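Pyoverdine biosynthesis protein PvcB (Pseudomonas aeruginosa, PDB 4YLM) catalyses the iron- and 2-oxoglutarate-dependent oxidation of tyrosine isonitrile during the biosynthesis of paerucumarin. Local coordinates at residues E123-H128 with R276-A281; E185-R190 with N256-H261. One frame throughout, in Å; residues are numbered along the deposited sequence.

Overall arrangement
From the N terminus, the chain passes several strands and two helices before strand 120-131, whose residues 123-128 form the first half of contact 1. It then runs through the turn that follows strand 184-186 and the loop between strands 251-255 and 259-263, where 185-190 meets 256-261 and contact 2 closes a loop. Only afterwards does strand 272-286 return to complete contact 1, so contact 2 is nested inside the larger loop. Contact 1 joins two antiparallel strands of the main sheet; contact 2 packs a turn against the inter-strand loop leading to His261. Their centres lie about 14 Å apart, and they touch directly: Glu123 CG packs on Leu257 CD1 at 3.7 Å.

Contact 1: residues E123-H128 with R276-A281; sequences EFQVFH and RVHIHA
Phe124 pairs with Ile279 and Val126 with Val277 as hydrogen-bonded antiparallel pairs, a strand pairing within the cupin-type double-stranded beta-helix of the TauD family. Val126 N donates to Val277 O at 2.8 Å (N-H...O 170°), and Val277 N returns the bond to Val126 O. At the other end the register slips: Glu123 N, weakly, and Phe124 N both turn to Ile279 O, a classic beta bulge.

The face bearing Gln125, Phe127, Arg276 and His278 looks to the probable iron site. Arg276 traces it: CB lies 3.8 Å from Phe127 CD1, CG stands over the Phe127 ring face as a CH-pi contact (4.2 Å to the centroid), and CD is 4.1 Å from Phe127 CE1. Bends at chi2 and chi3 (71°) then swing NE over the rim of the His278 ring, and NH1 ends in a long, weak ion pair with Asp114. Gln125 and His278 lie alongside each other, amide and imidazole planes only 5° apart, and both Gln125 NE2 and His278 NE2 hydrogen-bond Asp114 OD2, positioning this probable iron ligand. Beside the bulge, Glu123 OE2 forms a salt bridge with Arg53, while one water donates to Glu123 OE1 (2.9 Å) and to His280 O (2.7 Å).

Contact 2: residues E185-R190 with N256-H261; sequences ERHPRR and NLTLLH
The imidazole of His187 meets Thr258 at its edge, where OG1 lies in the ring plane 3.6 Å from His187 CD2; Arg189 CA also lies at the edge, in the ring plane. Over one face sits its own neighbour, Pro188 CD, offset toward the rim. Leu257 CB comes in obliquely from that same side of the ring plane, to 3.4 Å from His187 NE2, and the Leu257 side chain runs across the ring at about a right angle, with CD1 3.7 Å from His187 CE1. Leu257 CD1 also touches Pro188 CG at 4.1 Å, so the leucine packs on both His187 and Pro188.

The ring's rotation is fixed from within its own segment. With CG beside the carbonyl carbon (chi1 -174°), the ring turns its ND1 edge toward the backbone that follows, and ND1 accepts two N-H groups: Arg189 N at 3.0 Å and Arg190 N at 2.9 Å. The donors are tilted out of the ring plane by 24° and 30°, on opposite sides of it.

Thr258 OG1 is hydrogen-bonded to Asp255 and lies 4.1 Å from Arg190 NH2, whose guanidinium instead finds a partner in Arg53 O through NH1, plus a weak bond to Gly41 O of the second subunit. The contact thus joins the turn after strand 184-186, near a subunit boundary, to the loop that leads into strand 259-263 and the probable iron ligand His261. Chemically, the interface relies on van der Waals packing, while the doubly accepting ND1 would favour a neutral His187 carrying its proton on NE2.

Contact 1: residues E123-H128 with R276-A281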
ATOM      1  N   GLU A 123      -9.915  -8.706  13.219  1.00 25.61           N
ATOM      2  CA  GLU A 123      -8.511  -8.296  13.187  1.00 23.30           C
ATOM      3  C   GLU A 123      -8.299  -6.938  13.855  1.00 21.78           C
ATOM      4  O   GLU A 123      -7.331  -6.750  14.586  1.00 21.84           O
ATOM      5  CB  GLU A 123      -7.940  -8.291  11.754  1.00 22.00           C
ATOM      6  CG  GLU A 123      -6.465  -7.845  11.706  1.00 22.21           C
ATOM      7  CD  GLU A 123      -5.788  -8.103  10.360  1.00 27.54           C
ATOM      8  OE1 GLU A 123      -6.501  -8.348   9.362  1.00 26.28           O
ATOM      9  OE2 GLU A 123      -4.539  -8.060  10.307  1.00 22.40           O
ATOM     10  N   PHE A 124      -9.201  -5.992  13.601  1.00 19.99           N
ATOM     11  CA  PHE A 124      -9.045  -4.632  14.106  1.00 21.41           C
ATOM     12  C   PHE A 124     -10.224  -4.168  14.949  1.00 24.60           C
ATOM     13  O   PHE A 124     -11.389  -4.520  14.675  1.00 22.89           O
ATOM     14  CB  PHE A 124      -8.914  -3.621  12.951  1.00 22.86           C
ATOM     15  CG  PHE A 124      -7.762  -3.892  12.009  1.00 22.88           C
ATOM     16  CD1 PHE A 124      -6.441  -3.767  12.437  1.00 21.92           C
ATOM     17  CD2 PHE A 124      -8.007  -4.258  10.690  1.00 24.22           C
ATOM     18  CE1 PHE A 124      -5.371  -4.018  11.547  1.00 23.59           C
ATOM     19  CE2 PHE A 124      -6.950  -4.508   9.800  1.00 26.21           C
ATOM     20  CZ  PHE A 124      -5.638  -4.387  10.231  1.00 22.43           C
ATOM     21  N   GLN A 125      -9.910  -3.335  15.942  1.00 21.79           N
ATOM     22  CA  GLN A 125     -10.887  -2.460  16.581  1.00 23.57           C
ATOM     23  C   GLN A 125     -10.670  -1.055  16.009  1.00 24.91           C
ATOM     24  O   GLN A 125      -9.538  -0.586  15.929  1.00 23.00           O
ATOM     25  CB  GLN A 125     -10.674  -2.415  18.105  1.00 22.29           C
ATOM     26  CG  GLN A 125     -10.694  -3.767  18.822  1.00 26.20           C
ATOM     27  CD  GLN A 125      -9.856  -3.752  20.100  1.00 34.44           C
ATOM     28  OE1 GLN A 125      -8.729  -3.257  20.106  1.00 38.26           O
ATOM     29  NE2 GLN A 125     -10.412  -4.268  21.186  1.00 32.63           N
ATOM     30  N   VAL A 126     -11.746  -0.400  15.581  1.00 21.99           N
ATOM     31  CA  VAL A 126     -11.692   0.997  15.194  1.00 21.21           C
ATOM     32  C   VAL A 126     -12.514   1.773  16.226  1.00 24.51           C
ATOM     33  O   VAL A 126     -13.709   1.522  16.388  1.00 24.76           O
ATOM     34  CB  VAL A 126     -12.267   1.224  13.783  1.00 20.38           C
ATOM     35  CG1 VAL A 126     -12.308   2.717  13.449  1.00 23.28           C
ATOM     36  CG2 VAL A 126     -11.422   0.467  12.743  1.00 24.34           C
ATOM     37  N   PHE A 127     -11.863   2.684  16.943  1.00 23.29           N
ATOM     38  CA  PHE A 127     -12.537   3.493  17.961  1.00 26.19           C
ATOM     39  C   PHE A 127     -12.593   4.938  17.500  1.00 26.62           C
ATOM     40  O   PHE A 127     -11.567   5.521  17.176  1.00 27.21           O
ATOM     41  CB  PHE A 127     -11.758   3.497  19.281  1.00 24.21           C
ATOM     42  CG  PHE A 127     -11.689   2.172  19.983  1.00 22.80           C
ATOM     43  CD1 PHE A 127     -12.685   1.783  20.868  1.00 29.12           C
ATOM     44  CD2 PHE A 127     -10.591   1.344  19.819  1.00 24.97           C
ATOM     45  CE1 PHE A 127     -12.602   0.563  21.555  1.00 27.11           C
ATOM     46  CE2 PHE A 127     -10.501   0.131  20.490  1.00 25.07           C
ATOM     47  CZ  PHE A 127     -11.505  -0.256  21.370  1.00 28.08           C
ATOM     48  N   HIS A 128     -13.780   5.529  17.492  1.00 24.23           N
ATOM     49  CA  HIS A 128     -13.904   6.958  17.279  1.00 24.42           C
ATOM     50  C   HIS A 128     -14.304   7.606  18.614  1.00 26.19           C
ATOM     51  O   HIS A 128     -15.299   7.209  19.215  1.00 24.88           O
ATOM     52  CB  HIS A 128     -14.975   7.235  16.238  1.00 23.32           C
ATOM     53  CG  HIS A 128     -15.287   8.691  16.059  1.00 26.86           C
ATOM     54  ND1 HIS A 128     -16.554   9.148  15.751  1.00 27.03           N
ATOM     55  CD2 HIS A 128     -14.499   9.789  16.134  1.00 26.19           C
ATOM     56  CE1 HIS A 128     -16.531  10.466  15.650  1.00 27.34           C
ATOM     57  NE2 HIS A 128     -15.297  10.880  15.877  1.00 29.02           N
ATOM     58  N   ARG A 276     -17.169   2.004  18.854  1.00 26.18           N
ATOM     59  CA  ARG A 276     -16.262   0.963  18.382  1.00 24.73           C
ATOM     60  C   ARG A 276     -16.866   0.113  17.271  1.00 27.11           C
ATOM     61  O   ARG A 276     -18.023  -0.322  17.360  1.00 26.13           O
ATOM     62  CB  ARG A 276     -15.834   0.048  19.530  1.00 22.30           C
ATOM     63  CG  ARG A 276     -14.863  -1.057  19.089  1.00 24.36           C
ATOM     64  CD  ARG A 276     -15.057  -2.326  19.909  1.00 28.69           C
ATOM     65  NE  ARG A 276     -16.312  -2.994  19.580  1.00 28.20           N
ATOM     66  CZ  ARG A 276     -16.868  -3.945  20.327  1.00 29.84           C
ATOM     67  NH1 ARG A 276     -16.284  -4.333  21.446  1.00 30.38           N
ATOM     68  NH2 ARG A 276     -18.016  -4.500  19.960  1.00 30.08           N
ATOM     69  N   VAL A 277     -16.059  -0.135  16.239  1.00 25.05           N
ATOM     70  CA  VAL A 277     -16.406  -1.020  15.131  1.00 20.53           C
ATOM     71  C   VAL A 277     -15.320  -2.091  14.997  1.00 28.37           C
ATOM     72  O   VAL A 277     -14.127  -1.794  15.134  1.00 22.98           O
ATOM     73  CB  VAL A 277     -16.506  -0.222  13.811  1.00 25.39           C
ATOM     74  CG1 VAL A 277     -16.839  -1.150  12.620  1.00 19.48           C
ATOM     75  CG2 VAL A 277     -17.542   0.908  13.949  1.00 23.51           C
ATOM     76  N   HIS A 278     -15.735  -3.334  14.760  1.00 24.29           N
ATOM     77  CA  HIS A 278     -14.813  -4.436  14.528  1.00 24.75           C
ATOM     78  C   HIS A 278     -14.641  -4.656  13.025  1.00 23.86           C
ATOM     79  O   HIS A 278     -15.609  -4.552  12.275  1.00 24.62           O
ATOM     80  CB  HIS A 278     -15.360  -5.718  15.152  1.00 25.79           C
ATOM     81  CG  HIS A 278     -15.105  -5.843  16.623  1.00 29.20           C
ATOM     82  ND1 HIS A 278     -16.038  -6.361  17.494  1.00 27.85           N
ATOM     83  CD2 HIS A 278     -14.008  -5.563  17.368  1.00 26.82           C
ATOM     84  CE1 HIS A 278     -15.531  -6.384  18.717  1.00 28.27           C
ATOM     85  NE2 HIS A 278     -14.304  -5.899  18.668  1.00 28.59           N
ATOM     86  N   ILE A 279     -13.421  -4.967  12.591  1.00 25.61           N
ATOM     87  CA  ILE A 279     -13.156  -5.272  11.181  1.00 22.91           C
ATOM     88  C   ILE A 279     -12.627  -6.688  11.101  1.00 24.57           C
ATOM     89  O   ILE A 279     -11.692  -7.039  11.816  1.00 23.79           O
ATOM     90  CB  ILE A 279     -12.104  -4.323  10.574  1.00 20.79           C
ATOM     91  CG1 ILE A 279     -12.459  -2.861  10.872  1.00 21.57           C
ATOM     92  CG2 ILE A 279     -11.908  -4.606   9.061  1.00 21.04           C
ATOM     93  CD1 ILE A 279     -13.716  -2.375  10.196  1.00 25.31           C
ATOM     94  N   HIS A 280     -13.221  -7.500  10.234  1.00 22.78           N
ATOM     95  CA  HIS A 280     -12.798  -8.882  10.063  1.00 23.29           C
ATOM     96  C   HIS A 280     -11.377  -8.940   9.522  1.00 25.30           C
ATOM     97  O   HIS A 280     -10.921  -8.014   8.854  1.00 24.38           O
ATOM     98  CB  HIS A 280     -13.711  -9.591   9.059  1.00 25.67           C
ATOM     99  CG  HIS A 280     -14.962 -10.152   9.663  1.00 27.96           C
ATOM    100  ND1 HIS A 280     -14.946 -11.139  10.627  1.00 29.42           N
ATOM    101  CD2 HIS A 280     -16.268  -9.873   9.430  1.00 28.66           C
ATOM    102  CE1 HIS A 280     -16.188 -11.444  10.959  1.00 28.12           C
ATOM    103  NE2 HIS A 280     -17.008 -10.696  10.242  1.00 27.07           N
ATOM    104  N   ALA A 281     -10.692 -10.033   9.821  1.00 25.25           N
ATOM    105  CA  ALA A 281      -9.464 -10.400   9.123  1.00 26.45           C
ATOM    106  C   ALA A 281      -9.777 -10.709   7.653  1.00 29.50           C
ATOM    107  O   ALA A 281     -10.946 -10.791   7.264  1.00 26.62           O
ATOM    108  CB  ALA A 281      -8.813 -11.617   9.812  1.00 27.79           C
TER
HETATM  109  O   HOH W   1      -8.611  -6.837   8.136  1.00 26.72           O

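Contact 2: residues E185-R190 with N256-H261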
ATOM      1  N   GLU A 185       1.443 -17.993  21.391  1.00 27.79           N
ATOM      2  CA  GLU A 185       0.788 -18.386  20.148  1.00 28.19           C
ATOM      3  C   GLU A 185       1.601 -17.913  18.950  1.00 32.16           C
ATOM      4  O   GLU A 185       2.613 -17.234  19.109  1.00 30.68           O
ATOM      5  CB  GLU A 185      -0.620 -17.779  20.069  1.00 31.15           C
ATOM      6  CG  GLU A 185      -1.751 -18.717  20.461  1.00 33.40           C
ATOM      7  CD  GLU A 185      -2.007 -19.783  19.413  1.00 36.58           C
ATOM      8  OE1 GLU A 185      -3.091 -20.395  19.456  1.00 35.42           O
ATOM      9  OE2 GLU A 185      -1.124 -20.015  18.552  1.00 32.57           O
ATOM     10  N   ARG A 186       1.157 -18.282  17.754  1.00 28.44           N
ATOM     11  CA  ARG A 186       1.654 -17.663  16.538  1.00 28.39           C
ATOM     12  C   ARG A 186       0.554 -16.753  16.003  1.00 29.42           C
ATOM     13  O   ARG A 186      -0.640 -17.047  16.155  1.00 25.45           O
ATOM     14  CB  ARG A 186       2.031 -18.720  15.498  1.00 31.35           C
ATOM     15  CG  ARG A 186       0.864 -19.547  15.001  1.00 36.20           C
ATOM     16  CD  ARG A 186       1.361 -20.617  14.050  1.00 35.53           C
ATOM     17  NE  ARG A 186       0.280 -21.381  13.432  1.00 39.27           N
ATOM     18  CZ  ARG A 186       0.156 -22.705  13.520  1.00 45.47           C
ATOM     19  NH1 ARG A 186       1.039 -23.417  14.214  1.00 44.03           N
ATOM     20  NH2 ARG A 186      -0.853 -23.322  12.913  1.00 43.09           N
ATOM     21  N   HIS A 187       0.938 -15.632  15.411  1.00 24.35           N
ATOM     22  CA  HIS A 187      -0.064 -14.780  14.793  1.00 24.32           C
ATOM     23  C   HIS A 187      -0.811 -15.633  13.780  1.00 25.50           C
ATOM     24  O   HIS A 187      -0.191 -16.345  12.980  1.00 26.04           O
ATOM     25  CB  HIS A 187       0.584 -13.578  14.112  1.00 23.16           C
ATOM     26  CG  HIS A 187      -0.404 -12.594  13.572  1.00 21.08           C
ATOM     27  ND1 HIS A 187      -1.119 -12.823  12.415  1.00 20.86           N
ATOM     28  CD2 HIS A 187      -0.811 -11.391  14.036  1.00 20.82           C
ATOM     29  CE1 HIS A 187      -1.909 -11.793  12.179  1.00 21.11           C
ATOM     30  NE2 HIS A 187      -1.739 -10.904  13.144  1.00 21.47           N
ATOM     31  N   PRO A 188      -2.148 -15.590  13.821  1.00 23.05           N
ATOM     32  CA  PRO A 188      -2.954 -16.531  13.030  1.00 25.34           C
ATOM     33  C   PRO A 188      -2.936 -16.290  11.518  1.00 29.43           C
ATOM     34  O   PRO A 188      -3.442 -17.133  10.779  1.00 27.66           O
ATOM     35  CB  PRO A 188      -4.373 -16.349  13.604  1.00 26.77           C
ATOM     36  CG  PRO A 188      -4.370 -14.937  14.156  1.00 25.10           C
ATOM     37  CD  PRO A 188      -2.972 -14.753  14.712  1.00 24.03           C
ATOM     38  N   ARG A 189      -2.365 -15.182  11.055  1.00 24.48           N
ATOM     39  CA  ARG A 189      -2.214 -14.976   9.614  1.00 24.50           C
ATOM     40  C   ARG A 189      -0.752 -14.800   9.229  1.00 27.79           C
ATOM     41  O   ARG A 189      -0.336 -15.231   8.161  1.00 25.75           O
ATOM     42  CB  ARG A 189      -3.031 -13.760   9.141  1.00 24.87           C
ATOM     43  CG  ARG A 189      -4.536 -14.015   9.133  1.00 24.03           C
ATOM     44  CD  ARG A 189      -4.854 -15.096   8.094  1.00 33.79           C
ATOM     45  NE  ARG A 189      -6.107 -15.795   8.378  1.00 40.93           N
ATOM     46  CZ  ARG A 189      -7.297 -15.336   8.018  1.00 38.31           C
ATOM     47  NH1 ARG A 189      -7.376 -14.189   7.363  1.00 36.62           N
ATOM     48  NH2 ARG A 189      -8.402 -16.026   8.304  1.00 33.94           N
ATOM     49  N   ARG A 190       0.028 -14.196  10.120  1.00 23.53           N
ATOM     50  CA  ARG A 190       1.350 -13.703   9.751  1.00 25.08           C
ATOM     51  C   ARG A 190       2.486 -14.389  10.498  1.00 26.73           C
ATOM     52  O   ARG A 190       3.650 -14.014  10.348  1.00 25.58           O
ATOM     53  CB  ARG A 190       1.401 -12.183   9.935  1.00 23.26           C
ATOM     54  CG  ARG A 190       0.475 -11.430   8.970  1.00 21.10           C
ATOM     55  CD  ARG A 190       0.680  -9.929   9.114  1.00 20.79           C
ATOM     56  NE  ARG A 190       0.053  -9.378  10.315  1.00 20.88           N
ATOM     57  CZ  ARG A 190       0.564  -8.386  11.033  1.00 22.70           C
ATOM     58  NH1 ARG A 190       1.742  -7.872  10.703  1.00 19.20           N
ATOM     59  NH2 ARG A 190      -0.095  -7.902  12.084  1.00 19.22           N
ATOM     60  N   ASN A 256      -6.031  -6.142  17.011  1.00 22.36           N
ATOM     61  CA  ASN A 256      -6.546  -7.081  18.006  1.00 22.38           C
ATOM     62  C   ASN A 256      -5.875  -8.461  17.969  1.00 25.46           C
ATOM     63  O   ASN A 256      -6.008  -9.230  18.918  1.00 23.67           O
ATOM     64  CB  ASN A 256      -8.069  -7.225  17.834  1.00 19.88           C
ATOM     65  CG  ASN A 256      -8.692  -8.167  18.849  1.00 26.19           C
ATOM     66  OD1 ASN A 256      -8.663  -7.921  20.067  1.00 24.70           O
ATOM     67  ND2 ASN A 256      -9.287  -9.241  18.350  1.00 22.51           N
ATOM     68  N   LEU A 257      -5.165  -8.783  16.882  1.00 21.60           N
ATOM     69  CA  LEU A 257      -4.518 -10.096  16.759  1.00 22.44           C
ATOM     70  C   LEU A 257      -3.145 -10.133  17.432  1.00 23.20           C
ATOM     71  O   LEU A 257      -2.599 -11.210  17.683  1.00 25.20           O
ATOM     72  CB  LEU A 257      -4.396 -10.531  15.282  1.00 23.27           C
ATOM     73  CG  LEU A 257      -5.709 -10.542  14.477  1.00 24.59           C
ATOM     74  CD1 LEU A 257      -5.480 -11.093  13.063  1.00 24.57           C
ATOM     75  CD2 LEU A 257      -6.791 -11.367  15.206  1.00 23.93           C
ATOM     76  N   THR A 258      -2.605  -8.956  17.728  1.00 22.34           N
ATOM     77  CA  THR A 258      -1.264  -8.819  18.290  1.00 22.03           C
ATOM     78  C   THR A 258      -1.297  -8.218  19.699  1.00 24.49           C
ATOM     79  O   THR A 258      -0.533  -8.624  20.572  1.00 24.91           O
ATOM     80  CB  THR A 258      -0.393  -7.911  17.399  1.00 24.66           C
ATOM     81  OG1 THR A 258      -0.311  -8.486  16.088  1.00 22.25           O
ATOM     82  CG2 THR A 258       1.030  -7.775  17.973  1.00 22.26           C
ATOM     83  N   LEU A 259      -2.163  -7.231  19.908  1.00 21.03           N
ATOM     84  CA  LEU A 259      -2.251  -6.576  21.207  1.00 21.81           C
ATOM     85  C   LEU A 259      -3.205  -7.314  22.131  1.00 25.11           C
ATOM     86  O   LEU A 259      -4.005  -8.141  21.687  1.00 25.47           O
ATOM     87  CB  LEU A 259      -2.786  -5.150  21.065  1.00 20.80           C
ATOM     88  CG  LEU A 259      -2.081  -4.236  20.064  1.00 22.00           C
ATOM     89  CD1 LEU A 259      -2.833  -2.915  20.012  1.00 18.27           C
ATOM     90  CD2 LEU A 259      -0.626  -4.029  20.486  1.00 21.58           C
ATOM     91  N   LEU A 260      -3.098  -7.000  23.417  1.00 22.36           N
ATOM     92  CA  LEU A 260      -4.166  -7.249  24.382  1.00 25.29           C
ATOM     93  C   LEU A 260      -4.568  -5.875  24.850  1.00 25.59           C
ATOM     94  O   LEU A 260      -3.785  -4.928  24.751  1.00 25.29           O
ATOM     95  CB  LEU A 260      -3.666  -8.077  25.571  1.00 24.10           C
ATOM     96  CG  LEU A 260      -3.121  -9.459  25.209  1.00 25.33           C
ATOM     97  CD1 LEU A 260      -2.495 -10.165  26.428  1.00 24.72           C
ATOM     98  CD2 LEU A 260      -4.216 -10.318  24.576  1.00 27.05           C
ATOM     99  N   HIS A 261      -5.784  -5.739  25.361  1.00 25.85           N
ATOM    100  CA  HIS A 261      -6.242  -4.429  25.767  1.00 25.08           C
ATOM    101  C   HIS A 261      -7.061  -4.534  27.042  1.00 26.40           C
ATOM    102  O   HIS A 261      -7.535  -5.607  27.411  1.00 27.46           O
ATOM    103  CB  HIS A 261      -7.087  -3.809  24.652  1.00 27.41           C
ATOM    104  CG  HIS A 261      -8.399  -4.495  24.455  1.00 28.92           C
ATOM    105  ND1 HIS A 261      -9.575  -4.020  24.996  1.00 30.01           N
ATOM    106  CD2 HIS A 261      -8.718  -5.640  23.805  1.00 28.63           C
ATOM    107  CE1 HIS A 261     -10.566  -4.834  24.676  1.00 29.73           C
ATOM    108  NE2 HIS A 261     -10.075  -5.823  23.950  1.00 31.72           N
TER